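Local coordinates for TonB-dependent siderophore receptor (Pseudomonas aeruginosa 39016, PDB 5NEC), which probably imports ferric siderophores across the outer membrane, with energy supplied through TonB, and is of interest as an entry route for siderophore-drug conjugates, at residues Lys373-Ile378 and Arg421-Leu426; Ser307-Leu312 and Asn333-Thr338; Ser337-Ala342 and Ser368-Lys373; Glu459-Asn464 and Lys472-Ser477. All blocks are in the same frame, centred on the assembly; numbering follows the deposited sequence.

Interaction 1. Residues Lys373-Ile378 and Arg421-Leu426; sequences KRDGYI and RKYAPL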
# COMPACT_ATOMS: atom_id res chain seq x y z
N LYS A 373 8.87 -13.09 -15.69
CA LYS A 373 8.56 -13.30 -17.09
C LYS A 373 7.48 -12.32 -17.45
O LYS A 373 6.38 -12.44 -16.93
CB LYS A 373 8.07 -14.73 -17.30
CG LYS A 373 9.09 -15.76 -16.85
CD LYS A 373 8.69 -17.18 -17.27
CE LYS A 373 9.91 -18.11 -17.40
NZ LYS A 373 10.00 -19.10 -16.28
N ARG A 374 7.79 -11.35 -18.32
CA ARG A 374 6.79 -10.38 -18.79
C ARG A 374 6.39 -10.66 -20.25
O ARG A 374 7.23 -10.64 -21.13
CB ARG A 374 7.29 -8.93 -18.62
CG ARG A 374 6.16 -7.89 -18.87
CD ARG A 374 6.53 -6.41 -18.71
NE ARG A 374 7.68 -5.99 -19.53
CZ ARG A 374 7.67 -5.64 -20.82
NH1 ARG A 374 6.55 -5.64 -21.54
NH2 ARG A 374 8.82 -5.28 -21.41
N ASP A 375 5.12 -10.94 -20.49
CA ASP A 375 4.59 -11.15 -21.84
C ASP A 375 3.36 -10.22 -22.02
O ASP A 375 3.20 -9.29 -21.27
CB ASP A 375 4.25 -12.63 -22.05
CG ASP A 375 4.19 -13.03 -23.56
OD1 ASP A 375 5.14 -12.72 -24.31
OD2 ASP A 375 3.19 -13.66 -23.99
N GLY A 376 2.53 -10.46 -23.02
CA GLY A 376 1.32 -9.69 -23.23
C GLY A 376 0.46 -10.30 -24.32
O GLY A 376 0.64 -11.45 -24.68
N TYR A 377 -0.49 -9.51 -24.83
CA TYR A 377 -1.40 -9.90 -25.89
C TYR A 377 -1.22 -8.97 -27.09
O TYR A 377 -0.74 -7.87 -26.94
CB TYR A 377 -2.86 -9.81 -25.43
CG TYR A 377 -3.26 -10.77 -24.35
CD1 TYR A 377 -3.67 -12.08 -24.65
CD2 TYR A 377 -3.26 -10.38 -23.01
CE1 TYR A 377 -4.05 -12.97 -23.66
CE2 TYR A 377 -3.64 -11.27 -22.01
CZ TYR A 377 -4.02 -12.57 -22.34
OH TYR A 377 -4.41 -13.42 -21.34
N ILE A 378 -1.58 -9.45 -28.27
CA ILE A 378 -1.67 -8.67 -29.48
C ILE A 378 -3.15 -8.57 -29.78
O ILE A 378 -3.81 -9.59 -29.90
CB ILE A 378 -0.97 -9.39 -30.67
CG1 ILE A 378 0.52 -9.55 -30.41
CG2 ILE A 378 -1.22 -8.67 -32.00
CD1 ILE A 378 1.06 -10.78 -31.11
N ARG A 421 -1.89 -14.18 -27.50
CA ARG A 421 -0.67 -13.99 -26.70
C ARG A 421 0.54 -13.74 -27.62
O ARG A 421 0.63 -14.35 -28.68
CB ARG A 421 -0.41 -15.22 -25.84
CG ARG A 421 -1.25 -15.33 -24.58
CD ARG A 421 -0.78 -14.33 -23.52
NE ARG A 421 0.59 -14.58 -23.07
CZ ARG A 421 0.96 -15.54 -22.21
NH1 ARG A 421 0.06 -16.36 -21.70
NH2 ARG A 421 2.25 -15.68 -21.85
N LYS A 422 1.45 -12.85 -27.21
CA LYS A 422 2.72 -12.64 -27.91
C LYS A 422 3.61 -13.87 -27.84
O LYS A 422 4.27 -14.19 -28.81
CB LYS A 422 3.53 -11.48 -27.29
CG LYS A 422 2.99 -10.11 -27.58
CD LYS A 422 3.85 -9.00 -26.98
CE LYS A 422 3.14 -7.65 -27.15
NZ LYS A 422 3.62 -6.61 -26.20
N TYR A 423 3.64 -14.52 -26.68
CA TYR A 423 4.53 -15.63 -26.41
C TYR A 423 5.98 -15.30 -26.75
O TYR A 423 6.71 -16.13 -27.25
CB TYR A 423 4.02 -16.88 -27.12
CG TYR A 423 2.82 -17.53 -26.47
CD1 TYR A 423 2.80 -17.81 -25.08
CD2 TYR A 423 1.69 -17.89 -27.23
CE1 TYR A 423 1.70 -18.41 -24.49
CE2 TYR A 423 0.59 -18.51 -26.64
CZ TYR A 423 0.61 -18.77 -25.28
OH TYR A 423 -0.45 -19.36 -24.67
N ALA A 424 6.38 -14.06 -26.45
CA ALA A 424 7.71 -13.56 -26.75
C ALA A 424 8.14 -12.69 -25.57
O ALA A 424 8.26 -11.48 -25.69
CB ALA A 424 7.69 -12.76 -28.05
N PRO A 425 8.39 -13.33 -24.42
CA PRO A 425 8.52 -12.60 -23.17
C PRO A 425 9.88 -11.94 -22.92
O PRO A 425 10.86 -12.32 -23.52
CB PRO A 425 8.30 -13.69 -22.12
CG PRO A 425 8.84 -14.90 -22.76
CD PRO A 425 8.58 -14.77 -24.22
N LEU A 426 9.90 -10.98 -21.99
CA LEU A 426 11.15 -10.51 -21.40
C LEU A 426 11.30 -11.30 -20.10
O LEU A 426 10.44 -11.21 -19.22
CB LEU A 426 11.10 -9.01 -21.11
CG LEU A 426 12.24 -8.39 -20.29
CD1 LEU A 426 13.58 -8.52 -21.01
CD2 LEU A 426 11.91 -6.91 -20.04
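D375, on a strand of the TonB-dependent receptor β-barrel, holds the connection 421-426 between strands 419-421 and 426-444 through its carboxylate. In the salt bridge, R421 approaches side-on and gives NE (2.9 Å) and NH2 (3.1 Å) to the single oxygen OD2 of D375. NE meets the anti lone pair of OD2, whereas NH2 arrives from above the carboxylate plane; carboxylate and guanidinium planes lie 63° apart. Backbone amides complete the grip, Y423 N on the syn lone pair of OD2 and A424 N on OD1 (2.8 Å), so a buried carboxylate takes four N-H bonds, three of them on OD2, which would be expected to stabilise its negative charge.

Backbone bonds flank this carboxylate: R374 and L426 form an antiparallel hydrogen-bonded pair, and K422 N bonds to G376 O at 3.0 Å from above its carbonyl plane.

The bends of R421 at chi2 and chi3 lay CD over one face of the Y377 ring, a CH-pi contact 3.9 Å from its centroid. The hydroxyl of that tyrosine lies very close to D310 OD1, a probable hydrogen bond. Y423 CE1 covers one face of the R421 guanidinium, 3.7 Å above its plane and over its centre.

Interaction 2. Residues Ser307-Leu312 and Asn333-Thr338; sequences SHQDYL and NNRVST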
# COMPACT_ATOMS: atom_id res chain seq x y z
N SER A 307 3.76 -15.44 -8.05
CA SER A 307 2.59 -14.62 -8.43
C SER A 307 2.37 -14.57 -9.93
O SER A 307 3.31 -14.45 -10.68
CB SER A 307 2.68 -13.20 -7.86
OG SER A 307 3.64 -12.47 -8.56
N HIS A 308 1.11 -14.70 -10.34
CA HIS A 308 0.71 -14.64 -11.73
C HIS A 308 -0.28 -13.48 -11.90
O HIS A 308 -1.16 -13.26 -11.05
CB HIS A 308 0.08 -15.97 -12.15
CG HIS A 308 -0.32 -16.01 -13.60
ND1 HIS A 308 0.60 -15.89 -14.63
CD2 HIS A 308 -1.53 -16.12 -14.18
CE1 HIS A 308 -0.04 -15.95 -15.79
NE2 HIS A 308 -1.33 -16.10 -15.54
N GLN A 309 -0.14 -12.74 -13.00
CA GLN A 309 -1.08 -11.71 -13.38
C GLN A 309 -1.41 -11.82 -14.86
O GLN A 309 -0.53 -11.96 -15.70
CB GLN A 309 -0.50 -10.34 -13.09
CG GLN A 309 -0.51 -10.04 -11.62
CD GLN A 309 0.19 -8.75 -11.31
OE1 GLN A 309 1.12 -8.35 -12.03
NE2 GLN A 309 -0.23 -8.07 -10.22
N ASP A 310 -2.70 -11.76 -15.15
CA ASP A 310 -3.22 -11.85 -16.49
C ASP A 310 -4.32 -10.76 -16.62
O ASP A 310 -5.48 -10.97 -16.18
CB ASP A 310 -3.72 -13.29 -16.72
CG ASP A 310 -4.12 -13.56 -18.15
OD1 ASP A 310 -3.84 -12.77 -19.08
OD2 ASP A 310 -4.75 -14.61 -18.36
N TYR A 311 -3.91 -9.61 -17.17
CA TYR A 311 -4.71 -8.38 -17.21
C TYR A 311 -4.90 -7.92 -18.65
O TYR A 311 -3.95 -7.92 -19.42
CB TYR A 311 -4.01 -7.23 -16.47
CG TYR A 311 -3.78 -7.37 -14.98
CD1 TYR A 311 -4.28 -8.45 -14.24
CD2 TYR A 311 -3.08 -6.38 -14.27
CE1 TYR A 311 -4.07 -8.55 -12.88
CE2 TYR A 311 -2.88 -6.48 -12.89
CZ TYR A 311 -3.38 -7.57 -12.20
OH TYR A 311 -3.20 -7.70 -10.85
N LEU A 312 -6.13 -7.51 -18.99
CA LEU A 312 -6.46 -6.82 -20.24
C LEU A 312 -7.57 -5.80 -19.97
O LEU A 312 -8.69 -6.18 -19.59
CB LEU A 312 -6.94 -7.81 -21.29
CG LEU A 312 -7.57 -7.30 -22.59
CD1 LEU A 312 -6.59 -6.44 -23.31
CD2 LEU A 312 -8.00 -8.42 -23.51
N ASN A 333 -5.01 -2.02 -23.17
CA ASN A 333 -3.72 -2.25 -22.55
C ASN A 333 -3.76 -3.57 -21.83
O ASN A 333 -4.84 -4.06 -21.46
CB ASN A 333 -3.39 -1.12 -21.58
CG ASN A 333 -1.89 -0.89 -21.42
OD1 ASN A 333 -1.05 -1.73 -21.78
ND2 ASN A 333 -1.54 0.27 -20.90
N ASN A 334 -2.60 -4.19 -21.67
CA ASN A 334 -2.53 -5.53 -21.11
C ASN A 334 -1.19 -5.85 -20.50
O ASN A 334 -0.17 -5.21 -20.78
CB ASN A 334 -2.87 -6.58 -22.17
CG ASN A 334 -1.78 -6.74 -23.20
OD1 ASN A 334 -0.75 -7.36 -22.93
ND2 ASN A 334 -2.00 -6.21 -24.38
N ARG A 335 -1.21 -6.88 -19.66
CA ARG A 335 -0.00 -7.45 -19.09
C ARG A 335 -0.23 -8.90 -18.66
O ARG A 335 -1.24 -9.23 -18.02
CB ARG A 335 0.47 -6.62 -17.92
CG ARG A 335 1.88 -6.99 -17.48
CD ARG A 335 2.53 -5.98 -16.56
NE ARG A 335 1.55 -5.27 -15.72
CZ ARG A 335 0.85 -5.81 -14.72
NH1 ARG A 335 0.96 -7.10 -14.39
NH2 ARG A 335 -0.00 -5.05 -14.05
N VAL A 336 0.70 -9.76 -19.06
CA VAL A 336 0.78 -11.12 -18.57
C VAL A 336 2.13 -11.26 -17.89
O VAL A 336 3.17 -10.99 -18.50
CB VAL A 336 0.63 -12.16 -19.68
CG1 VAL A 336 0.72 -13.55 -19.09
CG2 VAL A 336 -0.71 -11.93 -20.40
N SER A 337 2.11 -11.69 -16.64
CA SER A 337 3.29 -11.64 -15.82
C SER A 337 3.37 -12.86 -14.89
O SER A 337 2.36 -13.26 -14.34
CB SER A 337 3.24 -10.35 -15.03
OG SER A 337 4.34 -10.20 -14.17
N THR A 338 4.56 -13.45 -14.74
CA THR A 338 4.80 -14.46 -13.70
C THR A 338 6.06 -14.10 -12.96
O THR A 338 7.05 -13.77 -13.58
CB THR A 338 4.95 -15.90 -14.24
OG1 THR A 338 3.75 -16.27 -14.90
CG2 THR A 338 5.19 -16.92 -13.11
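Q309 and S337, then Y311 and R335, are hydrogen-bonded pairs of an antiparallel hairpin in the β-barrel wall whose strand axes approach to 4.6 Å at 169°, and four backbone N-H...O bonds of 2.8 to 2.9 Å fix the register. Non-hydrogen-bonded pairs H308-T338, D310-V336 and L312-N334 alternate with them.

R335 makes the main side-chain contacts on the face it shares with Q309, Y311 and S337. Its chain bends at chi3 and brings the guanidinium beside Y311, side chains pointing the same way, with NH2 3.4 Å from Y311 CD2. NH1 reaches Q309 OE1 at 2.7 Å, near the guanidinium plane, but the angle of 126° at the hydrogen makes this a weak bond. Q309 CB lies above one face of the Y311 ring, near its rim.

On the other face, chi1 of H308 (-178°) places the ring, and its rotation about chi2 brings ND1 to the partner strand; T338 OG1 meets it at the ring edge, 3.2 Å away, and either atom could donate. V336 CG2 lies 3.5 Å from D310 OD1, the probable partner of Y377 OH.

Strand 276-291 flanks 307-312 on its far side through backbone bonds from H308, D310 and L312. Loop residues P90, T114 and Q117, from the plug-domain part of the sequence, touch Y311, S307 and Q309, so this face of the hairpin meets the plug, while R421, at the end of strand 419-421, packs on V336.

Interaction 3. Residues Ser337-Ala342 and Ser368-Lys373; sequences STTTTA and SREDSK. With C8E ((hydroxyethyloxy)tri(ethyloxy)octane), chain C.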
# COMPACT_ATOMS: atom_id res chain seq x y z
N SER A 337 2.11 -11.69 -16.64
CA SER A 337 3.29 -11.64 -15.82
C SER A 337 3.37 -12.86 -14.89
O SER A 337 2.36 -13.26 -14.34
CB SER A 337 3.24 -10.35 -15.03
OG SER A 337 4.34 -10.20 -14.17
N THR A 338 4.56 -13.45 -14.74
CA THR A 338 4.80 -14.46 -13.70
C THR A 338 6.06 -14.10 -12.96
O THR A 338 7.05 -13.77 -13.58
CB THR A 338 4.95 -15.90 -14.24
OG1 THR A 338 3.75 -16.27 -14.90
CG2 THR A 338 5.19 -16.92 -13.11
N THR A 339 6.02 -14.19 -11.63
CA THR A 339 7.18 -13.87 -10.82
C THR A 339 7.37 -14.92 -9.74
O THR A 339 6.41 -15.38 -9.13
CB THR A 339 7.06 -12.46 -10.18
OG1 THR A 339 6.91 -11.48 -11.21
CG2 THR A 339 8.30 -12.10 -9.42
N THR A 340 8.63 -15.28 -9.52
CA THR A 340 9.05 -16.26 -8.54
C THR A 340 10.05 -15.51 -7.68
O THR A 340 10.87 -14.77 -8.20
CB THR A 340 9.69 -17.43 -9.29
OG1 THR A 340 8.67 -18.14 -10.00
CG2 THR A 340 10.41 -18.40 -8.37
N THR A 341 9.95 -15.65 -6.35
CA THR A 341 10.89 -14.99 -5.43
C THR A 341 11.31 -15.99 -4.37
O THR A 341 10.47 -16.70 -3.83
CB THR A 341 10.26 -13.75 -4.76
OG1 THR A 341 9.77 -12.86 -5.77
CG2 THR A 341 11.29 -12.98 -3.92
N ALA A 342 12.60 -16.02 -4.08
CA ALA A 342 13.14 -16.87 -3.04
C ALA A 342 14.06 -16.01 -2.17
O ALA A 342 14.99 -15.39 -2.70
CB ALA A 342 13.90 -18.02 -3.67
N SER A 368 18.69 -13.27 -1.95
CA SER A 368 17.44 -13.52 -2.69
C SER A 368 17.61 -13.70 -4.18
O SER A 368 18.63 -13.35 -4.74
CB SER A 368 16.43 -12.43 -2.43
OG SER A 368 16.86 -11.23 -3.02
N ARG A 369 16.59 -14.26 -4.81
CA ARG A 369 16.57 -14.53 -6.24
C ARG A 369 15.17 -14.23 -6.75
O ARG A 369 14.22 -14.82 -6.25
CB ARG A 369 16.92 -15.98 -6.48
CG ARG A 369 17.04 -16.35 -7.95
CD ARG A 369 17.64 -17.74 -8.09
NE ARG A 369 17.88 -18.11 -9.48
CZ ARG A 369 16.95 -18.49 -10.35
NH1 ARG A 369 15.65 -18.57 -10.00
NH2 ARG A 369 17.29 -18.80 -11.60
N GLU A 370 15.03 -13.30 -7.70
CA GLU A 370 13.75 -13.06 -8.37
C GLU A 370 13.83 -13.47 -9.84
O GLU A 370 14.74 -13.06 -10.54
CB GLU A 370 13.29 -11.60 -8.25
CG GLU A 370 12.12 -11.27 -9.20
CD GLU A 370 11.13 -10.24 -8.69
OE1 GLU A 370 10.83 -9.26 -9.43
OE2 GLU A 370 10.60 -10.42 -7.56
N ASP A 371 12.86 -14.28 -10.28
CA ASP A 371 12.61 -14.66 -11.68
C ASP A 371 11.38 -13.90 -12.12
O ASP A 371 10.35 -14.03 -11.48
CB ASP A 371 12.22 -16.14 -11.79
CG ASP A 371 13.35 -17.02 -12.19
OD1 ASP A 371 14.44 -16.89 -11.57
OD2 ASP A 371 13.14 -17.88 -13.11
N SER A 372 11.44 -13.15 -13.21
CA SER A 372 10.20 -12.60 -13.75
C SER A 372 10.10 -12.87 -15.24
O SER A 372 11.10 -12.90 -15.95
CB SER A 372 10.05 -11.11 -13.42
OG SER A 372 10.92 -10.34 -14.17
N LYS A 373 8.87 -13.09 -15.69
CA LYS A 373 8.56 -13.30 -17.09
C LYS A 373 7.48 -12.32 -17.45
O LYS A 373 6.38 -12.44 -16.93
CB LYS A 373 8.07 -14.73 -17.30
CG LYS A 373 9.09 -15.76 -16.85
CD LYS A 373 8.69 -17.18 -17.27
CE LYS A 373 9.91 -18.11 -17.40
NZ LYS A 373 10.00 -19.10 -16.28
C1 C8E C . 18.56 -18.10 -2.95
C2 C8E C . 17.65 -18.08 -1.73
C3 C8E C . 16.90 -19.40 -1.53
C4 C8E C . 15.79 -19.29 -0.47
C5 C8E C . 15.19 -20.65 -0.04
C6 C8E C . 13.66 -20.63 0.09
C7 C8E C . 13.12 -21.88 0.78
C8 C8E C . 11.61 -22.03 0.73
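T340 N gives the D371 carbonyl O a 2.9 Å bond, straight at 166°. This is one of six backbone bonds, all 2.9 to 3.0 Å, that zip two consecutive strands of the TonB-dependent receptor β-barrel into an antiparallel hairpin, their axes 172° apart. T338-K373, T340-D371 and A342-R369 are the hydrogen-bonded pairs; T339-S372 and T341-E370 are the non-hydrogen-bonded pairs between them.

Alternation separates the side chains by face. On the face of T339, T341, E370 and S372, E370 does most of the reaching: CG stands opposite its backbone N (chi1 168°) and a bend at chi2 swings the carboxylate across to the partner strand. There OE2 accepts a weak bond from T341 OG1 at 3.1 Å and touches the T339 methyl CG2 at 3.4 Å. The hydroxyl of T341 has a further, weak link to T114 in a loop preceding the barrel strands.

The opposite face bears T338, T340, A342, R369, D371 and K373. T340 CB and D371 CB meet at 3.8 Å. The D371 carboxylate is met from its own strand: R369 extends along it, and R369 NH1 makes a 2.6 Å salt bridge with D371 OD1. V429 of strand 426-444 touches both residues. A bound C8E detergent molecule lies against this same face at A342, consistent with a barrel surface facing the lipid side, and its C3 and C4 are each 3.9 Å from A342 CB.

Interaction 4. Residues Glu459-Asn464 and Lys472-Ser477; sequences ETTAKN and KLSDKS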
# COMPACT_ATOMS: atom_id res chain seq x y z
N GLU A 459 22.76 -8.49 -9.03
CA GLU A 459 23.13 -9.05 -10.36
C GLU A 459 21.88 -9.41 -11.10
O GLU A 459 21.07 -10.13 -10.55
CB GLU A 459 23.92 -10.35 -10.24
CG GLU A 459 25.25 -10.26 -9.53
CD GLU A 459 26.10 -11.54 -9.70
OE1 GLU A 459 26.18 -12.06 -10.84
OE2 GLU A 459 26.68 -12.01 -8.70
N THR A 460 21.70 -8.92 -12.34
CA THR A 460 20.55 -9.32 -13.19
C THR A 460 20.97 -9.76 -14.58
O THR A 460 21.95 -9.29 -15.12
CB THR A 460 19.47 -8.22 -13.37
OG1 THR A 460 20.06 -7.07 -13.97
CG2 THR A 460 18.84 -7.83 -12.06
N THR A 461 20.19 -10.68 -15.15
CA THR A 461 20.31 -11.08 -16.53
C THR A 461 18.93 -11.03 -17.13
O THR A 461 18.01 -11.60 -16.58
CB THR A 461 20.87 -12.50 -16.63
OG1 THR A 461 22.22 -12.48 -16.15
CG2 THR A 461 20.89 -13.01 -18.06
N ALA A 462 18.78 -10.33 -18.24
CA ALA A 462 17.49 -10.17 -18.92
C ALA A 462 17.61 -10.77 -20.31
O ALA A 462 18.54 -10.43 -21.05
CB ALA A 462 17.10 -8.71 -19.01
N LYS A 463 16.71 -11.69 -20.63
CA LYS A 463 16.61 -12.25 -21.97
C LYS A 463 15.33 -11.77 -22.60
O LYS A 463 14.24 -12.04 -22.10
CB LYS A 463 16.65 -13.77 -21.92
CG LYS A 463 18.03 -14.29 -21.66
CD LYS A 463 18.01 -15.76 -21.31
CE LYS A 463 19.37 -16.25 -20.84
NZ LYS A 463 19.75 -17.52 -21.51
N ASN A 464 15.46 -11.04 -23.70
CA ASN A 464 14.32 -10.47 -24.38
C ASN A 464 14.05 -11.21 -25.67
O ASN A 464 14.77 -11.06 -26.66
CB ASN A 464 14.58 -9.00 -24.67
CG ASN A 464 13.37 -8.30 -25.24
OD1 ASN A 464 12.25 -8.80 -25.21
ND2 ASN A 464 13.60 -7.12 -25.77
N LYS A 472 20.59 -11.01 -24.71
CA LYS A 472 20.98 -11.38 -23.38
C LYS A 472 21.84 -10.25 -22.83
O LYS A 472 22.93 -10.00 -23.34
CB LYS A 472 21.76 -12.69 -23.42
CG LYS A 472 22.04 -13.25 -22.04
CD LYS A 472 23.12 -14.32 -22.11
CE LYS A 472 23.45 -14.79 -20.70
NZ LYS A 472 24.51 -15.84 -20.75
N LEU A 473 21.35 -9.57 -21.80
CA LEU A 473 22.02 -8.40 -21.22
C LEU A 473 22.13 -8.55 -19.71
O LEU A 473 21.14 -8.79 -19.04
CB LEU A 473 21.27 -7.12 -21.60
CG LEU A 473 21.30 -6.81 -23.12
CD1 LEU A 473 20.33 -5.67 -23.47
CD2 LEU A 473 22.71 -6.50 -23.65
N SER A 474 23.34 -8.41 -19.19
CA SER A 474 23.61 -8.50 -17.75
C SER A 474 23.96 -7.15 -17.15
O SER A 474 24.40 -6.24 -17.84
CB SER A 474 24.75 -9.46 -17.48
OG SER A 474 24.29 -10.78 -17.60
N ASP A 475 23.76 -7.04 -15.85
CA ASP A 475 24.05 -5.83 -15.11
C ASP A 475 24.43 -6.17 -13.67
O ASP A 475 23.90 -7.11 -13.10
CB ASP A 475 22.83 -4.91 -15.16
CG ASP A 475 23.17 -3.48 -14.81
OD1 ASP A 475 24.29 -3.02 -15.13
OD2 ASP A 475 22.30 -2.81 -14.20
N LYS A 476 25.39 -5.42 -13.14
CA LYS A 476 25.88 -5.56 -11.76
C LYS A 476 25.90 -4.18 -11.12
O LYS A 476 26.29 -3.22 -11.76
CB LYS A 476 27.31 -6.12 -11.72
CG LYS A 476 27.37 -7.61 -11.94
CD LYS A 476 28.74 -8.21 -11.69
CE LYS A 476 28.77 -9.67 -12.13
NZ LYS A 476 30.13 -10.30 -12.05
N SER A 477 25.48 -4.10 -9.87
CA SER A 477 25.51 -2.83 -9.15
C SER A 477 25.49 -3.06 -7.63
O SER A 477 25.30 -4.18 -7.15
CB SER A 477 24.35 -1.95 -9.59
OG SER A 477 23.14 -2.67 -9.60
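T461 and S474 turn their hydroxyls to each other across a β-hairpin of the barrel, in which strand 459-464 runs at 163° to strand 472-477 with a short connection between them. T461 OG1 and S474 OG are 3.0 Å apart and hydrogen-bonded, though either could donate. Both oxygens stand opposite their own carbonyl carbon. The methyl of T461 is left facing K472, whose chain crosses it at an angle, K472 CG and CE each 4.1 Å from T461 CG2.

Pairs at the two ends of this face lie alongside one another. K463 and K472 point the same way, touching through their CG atoms at 4.2 Å; their NZ atoms stay 5.1 Å apart, like charges near but not in contact. E459 and K476 also run side by side, both extended beyond CG, so that E459 OE1 comes to 3.8 Å from K476 CE while NZ is beyond salt-bridge range.

The reverse face carries T460 with D475 and A462 with L473, the hydrogen-bonded pairs, whose four backbone bonds measure 2.9 to 3.0 Å. A462 also packs on L426 and T428 of strand 426-444, the next strand of the barrel wall. T460 and D475 lie side by side, pointing the same way, and chi1 of 60° sets the T460 hydroxyl between backbone N and carbonyl carbon, placing T460 OG1 3.7 Å from D475 CB.

Overall arrangement
From the N terminus, interaction 2 closes the hairpin of strands 296-316 and 327-354. Interaction 3 begins on its last residues, S337 and T338, and closes the next hairpin, onto strand 357-379. Farther along that strand, sharing K373, interaction 1 closes the long excursion that leads to strand 426-444. Interaction 4 closes the hairpin of long strands 447-464 and 471-488, across its short turn. None nests inside another: they follow in series along successive strands of the barrel wall. Interactions 1 and 2 touch directly, through the backbone of D375 and V336, while L426 packs against A462 and N464, linking interaction 1 to interaction 4. Interactions 3 and 4 stay about 7 Å apart at their nearest atoms.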